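Local coordinates for protein peptidoglycan N-acetylglucosamine deacetylase (Agathobacter rectalis, PDB 5JMU) that probably removes acetyl groups from N-acetylglucosamine units of peptidoglycan, using a zinc ion bound in this catalytic domain of a longer membrane protein, at residues N19-L24 against T209-T214; G36-L41 against A64-R69; D149-S154 against Q176-S181; S154-P159 against D187-S192; S163-V168 against V196-Q201. All blocks are in the same frame, centred on the assembly; numbering follows the deposited sequence.

Contact 1: residues N19-L24 against T209-T214; sequences NKIIYL and TFLPLT
Y23 reaches across to L211, P212 and L213: CB, CG, CD1, CD2, CE1 and CZ all meet 211-213, while CE2 packs on V180 of strand 180-186. CB lies 3.9 Å from L211 O. With CG anti to the carbonyl carbon of Y23 (chi1 -62°), the ring lies along 211-213: CD1 approaches L211 O obliquely at 3.3 Å, and CE1 meets L211 CB and, at the ring edge near its plane, P212 O at 3.5 Å. L213 CD2 stands over one face in a CH-pi contact, 3.7 Å from the Y23 ring centroid and 15° off the normal, nearest CD1 and CG but also near CD2 and CZ; I21 CG2 covers the opposite face, wedging the ring between two methyls. The backbones pair as neighbouring parallel strands in the sheet of the NodB-type deacetylase fold, I21 beside T209 and I22 beside F210. T209 N donates to K20 O (2.9 Å), I22 N to T209 O (2.8 Å) and L211 N to I22 O (2.9 Å). Then the strands part, and two waters take over: one joins L211 O to L24 N, the other donates to both L211 O and L24 O. On the sheet face of I22, the F210 ring meets L24 CG at its edge (CD2 to CG 3.7 Å) and I22 CG2 obliquely. L24 packs on I200 and F210 on Q204 of helix 196-205.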
# COMPACT_ATOMS: atom_id res chain seq x y z
N ASN A 19 -3.58 7.58 18.99
CA ASN A 19 -2.58 8.59 18.70
C ASN A 19 -1.21 7.96 18.44
O ASN A 19 -0.92 6.87 18.95
CB ASN A 19 -2.52 9.58 19.86
CG ASN A 19 -3.83 10.29 20.05
OD1 ASN A 19 -4.44 10.77 19.08
ND2 ASN A 19 -4.35 10.27 21.27
N LYS A 20 -0.39 8.68 17.68
CA LYS A 20 0.97 8.23 17.29
C LYS A 20 0.87 6.85 16.64
O LYS A 20 1.45 5.86 17.12
CB LYS A 20 1.91 8.27 18.49
CG LYS A 20 2.25 9.70 18.88
CD LYS A 20 3.03 9.80 20.18
CE LYS A 20 4.45 9.53 19.95
NZ LYS A 20 5.22 9.97 21.14
N ILE A 21 0.17 6.82 15.50
CA ILE A 21 -0.10 5.58 14.77
C ILE A 21 0.76 5.56 13.52
O ILE A 21 0.87 6.58 12.84
CB ILE A 21 -1.58 5.48 14.37
CG1 ILE A 21 -2.50 5.56 15.61
CG2 ILE A 21 -1.82 4.24 13.50
CD1 ILE A 21 -2.22 4.49 16.67
N ILE A 22 1.34 4.41 13.21
CA ILE A 22 2.04 4.22 11.92
C ILE A 22 1.47 3.00 11.20
O ILE A 22 1.48 1.87 11.74
CB ILE A 22 3.55 4.03 12.11
CG1 ILE A 22 4.15 5.25 12.86
CG2 ILE A 22 4.23 3.87 10.72
CD1 ILE A 22 5.57 5.03 13.33
N TYR A 23 1.02 3.23 9.97
CA TYR A 23 0.64 2.12 9.10
C TYR A 23 1.79 1.95 8.13
O TYR A 23 1.93 2.77 7.20
CB TYR A 23 -0.66 2.42 8.34
CG TYR A 23 -1.90 2.65 9.21
CD1 TYR A 23 -2.67 1.59 9.67
CD2 TYR A 23 -2.34 3.95 9.47
CE1 TYR A 23 -3.82 1.82 10.42
CE2 TYR A 23 -3.50 4.20 10.23
CZ TYR A 23 -4.24 3.13 10.70
OH TYR A 23 -5.37 3.38 11.44
N LEU A 24 2.63 0.92 8.33
CA LEU A 24 3.65 0.62 7.32
C LEU A 24 2.95 -0.06 6.15
O LEU A 24 2.15 -1.01 6.34
CB LEU A 24 4.74 -0.32 7.88
CG LEU A 24 5.64 0.26 8.95
CD1 LEU A 24 6.57 -0.84 9.49
CD2 LEU A 24 6.44 1.39 8.34
N THR A 209 2.59 3.30 17.70
CA THR A 209 1.96 1.97 17.54
C THR A 209 1.85 1.67 16.06
O THR A 209 1.29 2.49 15.31
CB THR A 209 0.56 1.93 18.17
OG1 THR A 209 0.72 2.17 19.58
CG2 THR A 209 -0.04 0.53 17.96
N PHE A 210 2.38 0.52 15.63
CA PHE A 210 2.26 0.04 14.25
C PHE A 210 1.03 -0.78 14.08
O PHE A 210 0.80 -1.74 14.83
CB PHE A 210 3.49 -0.78 13.88
CG PHE A 210 4.74 0.06 13.78
CD1 PHE A 210 5.52 0.29 14.92
CD2 PHE A 210 5.15 0.58 12.57
CE1 PHE A 210 6.68 1.09 14.87
CE2 PHE A 210 6.29 1.33 12.48
CZ PHE A 210 7.07 1.62 13.64
N LEU A 211 0.21 -0.41 13.08
CA LEU A 211 -1.03 -1.11 12.83
C LEU A 211 -1.14 -1.49 11.35
O LEU A 211 -0.56 -0.82 10.49
CB LEU A 211 -2.20 -0.22 13.21
CG LEU A 211 -2.40 0.16 14.66
CD1 LEU A 211 -3.57 1.15 14.78
CD2 LEU A 211 -2.65 -1.10 15.44
N PRO A 212 -1.92 -2.52 11.03
CA PRO A 212 -2.35 -2.80 9.64
C PRO A 212 -3.60 -1.99 9.29
O PRO A 212 -4.38 -1.62 10.18
CB PRO A 212 -2.67 -4.29 9.66
CG PRO A 212 -3.30 -4.48 11.10
CD PRO A 212 -2.53 -3.45 12.01
N LEU A 213 -3.79 -1.70 8.00
CA LEU A 213 -5.01 -1.01 7.58
C LEU A 213 -6.14 -1.99 7.59
O LEU A 213 -5.99 -3.14 7.15
CB LEU A 213 -4.84 -0.41 6.16
CG LEU A 213 -3.94 0.84 6.11
CD1 LEU A 213 -3.52 1.10 4.65
CD2 LEU A 213 -4.62 2.05 6.72
N THR A 214 -7.31 -1.55 8.05
CA THR A 214 -8.52 -2.36 7.97
C THR A 214 -9.64 -1.51 7.40
O THR A 214 -9.47 -0.33 7.15
CB THR A 214 -8.94 -2.92 9.33
OG1 THR A 214 -9.39 -1.84 10.16
CG2 THR A 214 -7.76 -3.60 9.99
O HOH W 1 0.83 4.92 20.07
O HOH W 2 2.36 -1.11 10.42
O HOH W 3 -0.23 -0.93 7.69

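Contact 2: residues G36-L41 against A64-R69; sequences GLLDVL and AEEAKR
R69, just past the last turn of helix 61-68, reaches D39 on helix 34-43 and ties the two helices into a salt-bridge network of D39, E65 and R69. Its NH1 donates to D39 OD1 at 3.2 Å, nearly straight (167°). The oxygen lies at the guanidinium edge, and the two flat groups are nearly coplanar, 24° apart. L38 comes from another direction: its CB sits over a face of the guanidinium, 3.7 Å from R69 NH1, so one helix supplies both an ionic partner at the edge and an apolar cover for the face. Further along L38 the branches divide, CD1 touching E65 CG at 3.8 Å and CD2 touching E66 CG at 4.1 Å. Beneath them F50 of strand 49-53 receives L38 and E66, placing both helices against the sheet. The guanidinium is positioned by its own helix and by D42. R69 is extended from CG to NE, while E65 bends at chi2 (63°) to bring its carboxylate alongside. D42 OD2 forms a further salt bridge with NH1. In the guanidinium plane, R69 NE donates to the anti lone pair of E65 OE2 at 2.6 Å, and NH2 adds a weak bond to the same oxygen at 3.1 Å.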
# COMPACT_ATOMS: atom_id res chain seq x y z
N GLY A 36 11.89 -12.21 3.73
CA GLY A 36 12.77 -11.63 4.73
C GLY A 36 12.07 -10.51 5.50
O GLY A 36 12.25 -10.36 6.70
N LEU A 37 11.29 -9.70 4.78
CA LEU A 37 10.49 -8.63 5.39
C LEU A 37 9.47 -9.24 6.36
O LEU A 37 9.30 -8.75 7.48
CB LEU A 37 9.79 -7.81 4.30
CG LEU A 37 8.77 -6.78 4.83
CD1 LEU A 37 9.40 -5.79 5.86
CD2 LEU A 37 8.18 -6.00 3.64
N LEU A 38 8.79 -10.30 5.94
CA LEU A 38 7.82 -10.95 6.85
C LEU A 38 8.49 -11.45 8.14
O LEU A 38 7.89 -11.41 9.22
CB LEU A 38 7.12 -12.11 6.14
CG LEU A 38 6.23 -11.66 5.00
CD1 LEU A 38 5.60 -12.94 4.39
CD2 LEU A 38 5.14 -10.71 5.53
N ASP A 39 9.72 -11.91 8.04
CA ASP A 39 10.46 -12.41 9.18
C ASP A 39 10.78 -11.25 10.12
O ASP A 39 10.70 -11.38 11.35
CB ASP A 39 11.77 -13.09 8.71
CG ASP A 39 11.52 -14.42 8.00
OD1 ASP A 39 10.41 -14.96 8.12
OD2 ASP A 39 12.44 -14.92 7.33
N VAL A 40 11.16 -10.10 9.55
CA VAL A 40 11.42 -8.92 10.39
C VAL A 40 10.14 -8.45 11.11
O VAL A 40 10.17 -8.14 12.32
CB VAL A 40 11.98 -7.74 9.56
CG1 VAL A 40 11.96 -6.41 10.35
CG2 VAL A 40 13.39 -8.04 9.10
N LEU A 41 9.03 -8.41 10.38
CA LEU A 41 7.77 -7.98 10.99
C LEU A 41 7.40 -8.92 12.13
O LEU A 41 6.93 -8.47 13.19
CB LEU A 41 6.66 -7.89 9.93
CG LEU A 41 6.89 -6.82 8.87
CD1 LEU A 41 5.88 -7.00 7.72
CD2 LEU A 41 6.86 -5.38 9.46
N ALA A 64 -0.38 -15.56 0.07
CA ALA A 64 -0.95 -16.45 1.08
C ALA A 64 -0.24 -16.28 2.42
O ALA A 64 -0.87 -16.24 3.45
CB ALA A 64 -0.89 -17.93 0.62
N GLU A 65 1.09 -16.20 2.39
CA GLU A 65 1.85 -16.06 3.64
C GLU A 65 1.58 -14.71 4.34
O GLU A 65 1.53 -14.65 5.58
CB GLU A 65 3.36 -16.21 3.36
CG GLU A 65 4.19 -16.46 4.62
CD GLU A 65 3.85 -17.77 5.37
OE1 GLU A 65 3.31 -18.73 4.77
OE2 GLU A 65 4.15 -17.84 6.58
N GLU A 66 1.44 -13.64 3.55
CA GLU A 66 1.14 -12.34 4.15
C GLU A 66 -0.16 -12.40 4.95
O GLU A 66 -0.25 -11.93 6.09
CB GLU A 66 1.05 -11.26 3.06
CG GLU A 66 2.43 -10.91 2.49
CD GLU A 66 2.38 -10.13 1.18
OE1 GLU A 66 1.28 -9.82 0.66
OE2 GLU A 66 3.48 -9.88 0.61
N ALA A 67 -1.18 -12.99 4.34
CA ALA A 67 -2.47 -13.08 5.02
C ALA A 67 -2.37 -14.02 6.22
O ALA A 67 -2.92 -13.72 7.29
CB ALA A 67 -3.57 -13.53 4.04
N LYS A 68 -1.69 -15.17 6.05
CA LYS A 68 -1.60 -16.14 7.13
C LYS A 68 -0.97 -15.53 8.35
O LYS A 68 -1.37 -15.89 9.50
CB LYS A 68 -0.80 -17.39 6.68
CG LYS A 68 -0.53 -18.43 7.74
CD LYS A 68 0.27 -19.59 7.14
CE LYS A 68 0.44 -20.72 8.16
NZ LYS A 68 1.39 -21.78 7.66
N ARG A 69 -0.00 -14.64 8.14
CA ARG A 69 0.74 -14.03 9.24
C ARG A 69 0.05 -12.80 9.82
O ARG A 69 0.57 -12.18 10.74
CB ARG A 69 2.17 -13.69 8.80
CG ARG A 69 2.97 -14.95 8.50
CD ARG A 69 4.43 -14.62 8.28
NE ARG A 69 5.19 -15.74 7.70
CZ ARG A 69 6.50 -15.87 7.74
NH1 ARG A 69 7.26 -14.98 8.40
NH2 ARG A 69 7.06 -16.89 7.13

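Contact 3: residues D149-S154 against Q176-S181; sequences DWNVSS and QSHNVS. With ACT (acetate ion), chain B.
N151 lays its side-chain amide flat on the imidazole of H178. The two planes are 7° apart, and N151 ND2 stands over the centre of the ring, 3.5 Å from H178 CG. N151 CB adds a CH-pi contact to the same face, 4.0 Å from the H178 ring centroid. What brings the amide here is a chi1 of 61°, which sets CG between the backbone N and the carbonyl carbon. Bonds at both ends fix its rotation. ND2 donates to V180 O at 3.0 Å, an almost straight bond (168°) lying in the planes of both the amide and the carbonyl, while OD1 takes the backbone N-H of V182 and passes 3.4 Å from S181 CA. S177 CB lies toward the rim of the other imidazole face. At the ring edge H178 ND1 donates to the OXT oxygen of an acetate ion at 2.9 Å; the acetate probably comes from the crystallisation liquor. V152 follows, sending its CG2 to S181 CB (3.7 Å) and to the edge of the imidazole at H178 CD2 (4.0 Å); its backbone bonds with V182 and L184 continue the pairing that N151 opens with V182. S154 turns OG to L184 O and packs on V167 and V171 of helix 164-175. The segments thus belong to the outgoing and return strands of a beta-alpha-beta unit: the short, weakly bonded strand 152-153 leads through helix 164-175 to strand 180-186, parallel to it, with N151 and H178 stacked where the chain re-enters the sheet.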
# COMPACT_ATOMS: atom_id res chain seq x y z
N ASP A 149 -3.93 6.35 -0.24
CA ASP A 149 -2.67 6.91 -0.68
C ASP A 149 -1.67 6.85 0.49
O ASP A 149 -1.59 5.82 1.13
CB ASP A 149 -2.92 8.33 -1.21
CG ASP A 149 -3.81 8.31 -2.44
OD1 ASP A 149 -3.60 7.45 -3.34
OD2 ASP A 149 -4.75 9.13 -2.53
N TRP A 150 -0.94 7.93 0.78
CA TRP A 150 0.04 7.90 1.87
C TRP A 150 0.34 9.33 2.30
O TRP A 150 0.03 10.26 1.57
CB TRP A 150 1.35 7.20 1.43
CG TRP A 150 1.99 7.88 0.24
CD1 TRP A 150 3.02 8.82 0.28
CD2 TRP A 150 1.67 7.68 -1.15
NE1 TRP A 150 3.32 9.23 -1.01
CE2 TRP A 150 2.51 8.54 -1.90
CE3 TRP A 150 0.76 6.86 -1.84
CZ2 TRP A 150 2.47 8.59 -3.32
CZ3 TRP A 150 0.71 6.93 -3.24
CH2 TRP A 150 1.56 7.78 -3.95
N ASN A 151 0.90 9.51 3.51
CA ASN A 151 1.33 10.84 3.90
C ASN A 151 2.77 10.84 4.46
O ASN A 151 3.19 11.86 4.99
CB ASN A 151 0.37 11.46 4.94
CG ASN A 151 0.28 10.65 6.21
OD1 ASN A 151 1.00 9.68 6.39
ND2 ASN A 151 -0.60 11.07 7.12
N VAL A 152 3.49 9.73 4.34
CA VAL A 152 4.94 9.72 4.63
C VAL A 152 5.66 9.06 3.48
O VAL A 152 5.39 7.91 3.17
CB VAL A 152 5.26 8.97 5.95
CG1 VAL A 152 6.79 8.80 6.17
CG2 VAL A 152 4.64 9.71 7.09
N SER A 153 6.54 9.81 2.81
CA SER A 153 7.38 9.23 1.77
C SER A 153 8.66 8.66 2.33
O SER A 153 9.30 9.26 3.18
CB SER A 153 7.71 10.26 0.74
OG SER A 153 6.46 10.57 0.12
N SER A 154 9.01 7.47 1.86
CA SER A 154 10.29 6.88 2.26
C SER A 154 11.42 7.29 1.33
O SER A 154 12.58 7.05 1.65
CB SER A 154 10.19 5.35 2.26
OG SER A 154 9.98 4.94 0.93
N GLN A 176 6.93 12.07 12.08
CA GLN A 176 6.78 13.05 13.15
C GLN A 176 5.91 14.23 12.75
O GLN A 176 5.54 15.05 13.60
CB GLN A 176 8.16 13.54 13.60
CG GLN A 176 8.93 12.43 14.32
CD GLN A 176 10.31 12.88 14.68
OE1 GLN A 176 10.48 13.73 15.56
NE2 GLN A 176 11.31 12.35 13.99
N SER A 177 5.58 14.32 11.47
CA SER A 177 4.68 15.36 11.00
C SER A 177 3.22 15.03 11.22
O SER A 177 2.40 15.92 11.03
CB SER A 177 4.87 15.60 9.51
OG SER A 177 6.21 15.99 9.29
N HIS A 178 2.90 13.79 11.60
CA HIS A 178 1.51 13.33 11.57
C HIS A 178 1.18 12.54 12.80
O HIS A 178 1.95 11.69 13.21
CB HIS A 178 1.24 12.42 10.34
CG HIS A 178 1.51 13.11 9.03
ND1 HIS A 178 0.74 14.15 8.56
CD2 HIS A 178 2.47 12.88 8.10
CE1 HIS A 178 1.25 14.57 7.40
NE2 HIS A 178 2.28 13.81 7.10
N ASN A 179 0.00 12.78 13.35
CA ASN A 179 -0.45 11.93 14.44
C ASN A 179 -0.72 10.52 13.95
O ASN A 179 -0.51 9.53 14.68
CB ASN A 179 -1.71 12.52 15.06
CG ASN A 179 -2.13 11.80 16.32
OD1 ASN A 179 -1.28 11.40 17.12
ND2 ASN A 179 -3.42 11.65 16.51
N VAL A 180 -1.23 10.43 12.74
CA VAL A 180 -1.52 9.16 12.09
C VAL A 180 -0.82 9.12 10.75
O VAL A 180 -1.14 9.91 9.87
CB VAL A 180 -3.05 8.95 11.93
CG1 VAL A 180 -3.31 7.62 11.11
CG2 VAL A 180 -3.73 8.95 13.32
N SER A 181 0.15 8.23 10.60
CA SER A 181 0.98 8.17 9.39
C SER A 181 0.68 6.94 8.58
O SER A 181 0.55 5.87 9.15
CB SER A 181 2.49 8.13 9.72
OG SER A 181 2.91 9.31 10.41
C ACT B . -2.14 15.89 9.26
O ACT B . -1.85 17.10 9.22
OXT ACT B . -1.50 15.17 10.08
CH3 ACT B . -3.19 15.31 8.37

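Contact 4: residues S154-P159 against D187-S192; sequences SGDANP and DIKEFS
S192 OG donates to D156 OD2 at 2.6 Å, along the anti lone pair of that carboxylate oxygen, and is itself engaged by NE2 of Q185. The other oxygen of D156 is bonded to H186 ND1, so both ends of the carboxylate are tied to the 185-192 region and its rotation is fixed. A chi1 of 76° places CG between the backbone N and the carbonyl carbon of D156, turning the carboxylate to S192. D156 CB meanwhile meets the F191 ring at CE2, 3.8 Å away. The backbone of 154-159 is shaped to present D156: S154 OG accepts from D156 N at 3.2 Å in an ST turn, and a type I turn runs from G155 to N158. A water donates to N158 O at 2.8 Å and makes only weak bonds to D156 O and K189 NZ. K189 occupies the N-cap position of the short helix 190-193, where its O receives S192 N at 3.0 Å. Residues 187-192 come after strand 180-186 and residues 154-159 after its parallel neighbour 152-153, and they meet beside the zinc site of D28, H76 and H80: the side chain of A157 is about 8 Å from the zinc ion. F191 and S192 rest on V167 of helix 164-175, and D187 OD2 is hydrogen-bonded to T34 OG1 at the start of helix 34-43.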
# COMPACT_ATOMS: atom_id res chain seq x y z
N SER A 154 9.01 7.47 1.86
CA SER A 154 10.29 6.88 2.26
C SER A 154 11.42 7.29 1.33
O SER A 154 12.58 7.05 1.65
CB SER A 154 10.19 5.35 2.26
OG SER A 154 9.98 4.94 0.93
N GLY A 155 11.09 7.89 0.20
CA GLY A 155 12.07 8.22 -0.81
C GLY A 155 12.56 7.03 -1.60
O GLY A 155 13.51 7.18 -2.37
N ASP A 156 11.94 5.85 -1.44
CA ASP A 156 12.49 4.64 -2.06
C ASP A 156 11.97 4.41 -3.48
O ASP A 156 12.30 3.40 -4.08
CB ASP A 156 12.24 3.40 -1.17
CG ASP A 156 10.80 2.86 -1.22
OD1 ASP A 156 9.93 3.45 -1.90
OD2 ASP A 156 10.56 1.84 -0.55
N ALA A 157 11.22 5.36 -4.02
CA ALA A 157 10.70 5.22 -5.37
C ALA A 157 11.59 5.92 -6.40
O ALA A 157 11.37 5.78 -7.60
CB ALA A 157 9.28 5.77 -5.44
N ASN A 158 12.61 6.64 -5.94
CA ASN A 158 13.49 7.39 -6.85
C ASN A 158 14.24 6.47 -7.81
O ASN A 158 14.76 5.42 -7.41
CB ASN A 158 14.47 8.26 -6.07
N PRO A 159 14.30 6.86 -9.09
CA PRO A 159 14.96 6.08 -10.15
C PRO A 159 16.43 5.75 -9.81
O PRO A 159 16.94 4.71 -10.22
CB PRO A 159 14.86 6.99 -11.38
CG PRO A 159 14.47 8.35 -10.86
CD PRO A 159 13.73 8.13 -9.59
N ASP A 187 8.27 -3.25 -1.20
CA ASP A 187 9.03 -4.42 -0.71
C ASP A 187 9.83 -5.14 -1.80
O ASP A 187 10.55 -6.11 -1.51
CB ASP A 187 8.13 -5.44 0.06
CG ASP A 187 6.96 -5.98 -0.75
OD1 ASP A 187 6.26 -5.18 -1.40
OD2 ASP A 187 6.67 -7.21 -0.70
N ILE A 188 9.76 -4.65 -3.04
CA ILE A 188 10.63 -5.15 -4.09
C ILE A 188 12.01 -4.48 -4.09
O ILE A 188 12.87 -4.84 -4.90
CB ILE A 188 9.99 -4.95 -5.48
CG1 ILE A 188 9.60 -3.48 -5.67
CG2 ILE A 188 8.81 -5.90 -5.65
CD1 ILE A 188 9.44 -3.12 -7.16
N LYS A 189 12.22 -3.51 -3.20
CA LYS A 189 13.50 -2.85 -3.09
C LYS A 189 14.25 -3.28 -1.84
O LYS A 189 13.86 -2.88 -0.72
CB LYS A 189 13.29 -1.33 -3.06
CG LYS A 189 12.58 -0.91 -4.31
CD LYS A 189 12.50 0.58 -4.48
CE LYS A 189 11.88 0.98 -5.84
NZ LYS A 189 12.59 0.34 -6.95
N GLU A 190 15.31 -4.06 -2.05
CA GLU A 190 16.07 -4.61 -0.96
C GLU A 190 16.53 -3.53 0.06
O GLU A 190 16.39 -3.70 1.27
CB GLU A 190 17.28 -5.35 -1.52
CG GLU A 190 17.92 -6.18 -0.47
CD GLU A 190 19.14 -6.93 -1.02
OE1 GLU A 190 19.62 -6.61 -2.13
OE2 GLU A 190 19.60 -7.83 -0.32
N PHE A 191 17.04 -2.40 -0.43
CA PHE A 191 17.58 -1.39 0.48
C PHE A 191 16.48 -0.80 1.38
O PHE A 191 16.74 -0.35 2.51
CB PHE A 191 18.29 -0.25 -0.29
CG PHE A 191 17.35 0.64 -1.08
CD1 PHE A 191 17.01 0.32 -2.39
CD2 PHE A 191 16.81 1.80 -0.52
CE1 PHE A 191 16.18 1.15 -3.14
CE2 PHE A 191 15.95 2.62 -1.25
CZ PHE A 191 15.60 2.29 -2.56
N SER A 192 15.25 -0.84 0.90
CA SER A 192 14.16 -0.24 1.63
C SER A 192 13.63 -1.27 2.64
O SER A 192 13.30 -0.94 3.79
CB SER A 192 13.04 0.23 0.66
OG SER A 192 11.99 0.90 1.38
O HOH W 4 14.80 2.89 -6.24

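Contact 5: residues S163-V168 against V196-Q201; sequences STEQVV and VEQIIQ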
# COMPACT_ATOMS: atom_id res chain seq x y z
N SER A 163 20.19 5.26 0.10
CA SER A 163 20.71 4.24 0.99
C SER A 163 19.65 3.79 1.99
O SER A 163 18.62 4.45 2.22
CB SER A 163 21.91 4.77 1.74
OG SER A 163 21.50 5.71 2.71
N THR A 164 19.91 2.62 2.56
CA THR A 164 19.06 2.14 3.62
C THR A 164 18.95 3.16 4.73
O THR A 164 17.83 3.43 5.24
CB THR A 164 19.58 0.81 4.16
OG1 THR A 164 19.39 -0.19 3.16
CG2 THR A 164 18.77 0.37 5.43
N GLU A 165 20.08 3.74 5.13
CA GLU A 165 20.07 4.73 6.19
C GLU A 165 19.23 5.94 5.81
O GLU A 165 18.55 6.52 6.67
CB GLU A 165 21.49 5.16 6.54
CG GLU A 165 21.57 6.07 7.76
CD GLU A 165 20.77 5.53 8.98
OE1 GLU A 165 20.99 4.36 9.40
OE2 GLU A 165 19.91 6.29 9.51
N GLN A 166 19.25 6.34 4.53
CA GLN A 166 18.44 7.47 4.13
C GLN A 166 16.94 7.14 4.20
O GLN A 166 16.12 8.01 4.57
CB GLN A 166 18.86 7.92 2.73
CG GLN A 166 20.27 8.53 2.66
CD GLN A 166 20.72 8.90 1.23
OE1 GLN A 166 20.92 8.03 0.39
NE2 GLN A 166 20.86 10.20 0.97
N VAL A 167 16.56 5.89 3.88
CA VAL A 167 15.16 5.48 4.00
C VAL A 167 14.75 5.56 5.46
O VAL A 167 13.67 6.07 5.80
CB VAL A 167 14.91 4.04 3.44
CG1 VAL A 167 13.48 3.56 3.76
CG2 VAL A 167 15.16 3.96 1.93
N VAL A 168 15.61 5.06 6.35
CA VAL A 168 15.30 5.13 7.78
C VAL A 168 15.01 6.58 8.19
O VAL A 168 13.99 6.88 8.83
CB VAL A 168 16.44 4.52 8.63
CG1 VAL A 168 16.13 4.75 10.13
CG2 VAL A 168 16.56 3.00 8.33
N VAL A 196 13.41 -1.47 7.50
CA VAL A 196 12.19 -1.60 8.28
C VAL A 196 12.50 -1.89 9.76
O VAL A 196 11.86 -1.32 10.67
CB VAL A 196 11.29 -2.70 7.70
CG1 VAL A 196 10.12 -3.03 8.66
CG2 VAL A 196 10.75 -2.23 6.33
N GLU A 197 13.53 -2.71 10.01
CA GLU A 197 13.87 -3.00 11.40
C GLU A 197 14.18 -1.75 12.25
O GLU A 197 13.65 -1.57 13.37
CB GLU A 197 15.05 -4.00 11.45
CG GLU A 197 15.47 -4.32 12.89
CD GLU A 197 16.34 -5.57 13.00
OE1 GLU A 197 17.19 -5.81 12.12
OE2 GLU A 197 16.17 -6.30 13.99
N GLN A 198 15.04 -0.87 11.74
CA GLN A 198 15.37 0.35 12.47
C GLN A 198 14.16 1.28 12.59
O GLN A 198 14.01 1.94 13.62
CB GLN A 198 16.49 1.08 11.79
CG GLN A 198 17.85 0.48 12.06
CD GLN A 198 18.84 1.09 11.09
OE1 GLN A 198 19.44 2.14 11.36
NE2 GLN A 198 18.99 0.48 9.92
N ILE A 199 13.31 1.32 11.55
CA ILE A 199 12.10 2.13 11.62
C ILE A 199 11.19 1.64 12.76
O ILE A 199 10.69 2.45 13.55
CB ILE A 199 11.35 2.09 10.25
CG1 ILE A 199 12.14 2.92 9.21
CG2 ILE A 199 9.92 2.65 10.36
CD1 ILE A 199 11.73 2.57 7.72
N ILE A 200 11.00 0.33 12.86
CA ILE A 200 10.19 -0.22 13.95
C ILE A 200 10.85 0.02 15.33
O ILE A 200 10.14 0.42 16.29
CB ILE A 200 9.93 -1.71 13.74
CG1 ILE A 200 8.99 -1.91 12.53
CG2 ILE A 200 9.26 -2.30 15.02
CD1 ILE A 200 8.92 -3.38 12.07
N GLN A 201 12.15 -0.20 15.42
CA GLN A 201 12.83 0.05 16.69
C GLN A 201 12.61 1.49 17.13
O GLN A 201 12.27 1.75 18.30
CB GLN A 201 14.33 -0.22 16.57
CG GLN A 201 14.63 -1.72 16.45
CD GLN A 201 16.09 -2.02 16.14
OE1 GLN A 201 16.77 -1.28 15.45
NE2 GLN A 201 16.56 -3.13 16.65
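Helix segments 164-168 and 196-201 run in roughly the same direction, axes 9.4 Å apart at closest and crossing at -30°, with V168 and I199 nearest in backbone (CA to CA 5.8 Å). V168, Q198 and I199 carry the contact. The CB of V168 points to the other helix, and both methyls reach Q198: CG1 and CG2 each lie 4.0 Å from Q198 CB, so the two branches straddle the root of the glutamine chain while the V168 and Q198 side chains cross at about a right angle. On its inner side V168 meets I199, whose CG1 approaches V168 CA at 4.1 Å. I199 CD1 goes further, to V167 CG1 at 4.4 Å, a looser touch. V167 is shared with the neighbouring short helix 190-193, where it meets F191 and S192, and both V167 and I199 rest on Q185 of strand 180-186. Toward the surface E165 folds back at chi2 (49°) to bring its carboxylate close to the amide of Q198; that amide is probably turned over in the model, which leaves their bonding uncertain. The other carboxylate oxygen of E165, OE2, bonds to Q169 in its own helix. Helix 164-175 begins just beside this contact, where S163 and Q166 form a capping box, S163 OG accepting from Q166 N at 3.0 Å. T164 OG1 is bonded to F191 O, fixing the same end. The chemistry is mainly apolar, V168 methyls on the aliphatic root of Q198 with looser valine-isoleucine touches toward the sheet, and the polar margin at E165 and Q198 stays undecided.

How the contacts relate
Contacts 1 and 5 are the buried ones, the first built on strand pairing and the second on apolar packing; they meet where F210 and L24 press on I199 and I200. Contacts 2, 3 and 4 are partly buried and rely on polar groups: a salt-bridge network reaching from one helix to the other, a stacked amide and imidazole, and a serine-carboxylate bond. Contacts 1 and 3 hold adjacent strands of one sheet, joined by backbone pairing of I21 and Y23 with S181. Contacts 3 and 4 share S154 and pass from the sheet to the zinc-side loops. L37, V40 and L41 link contact 2 to helix 196-205, while V167 joins contacts 4 and 5.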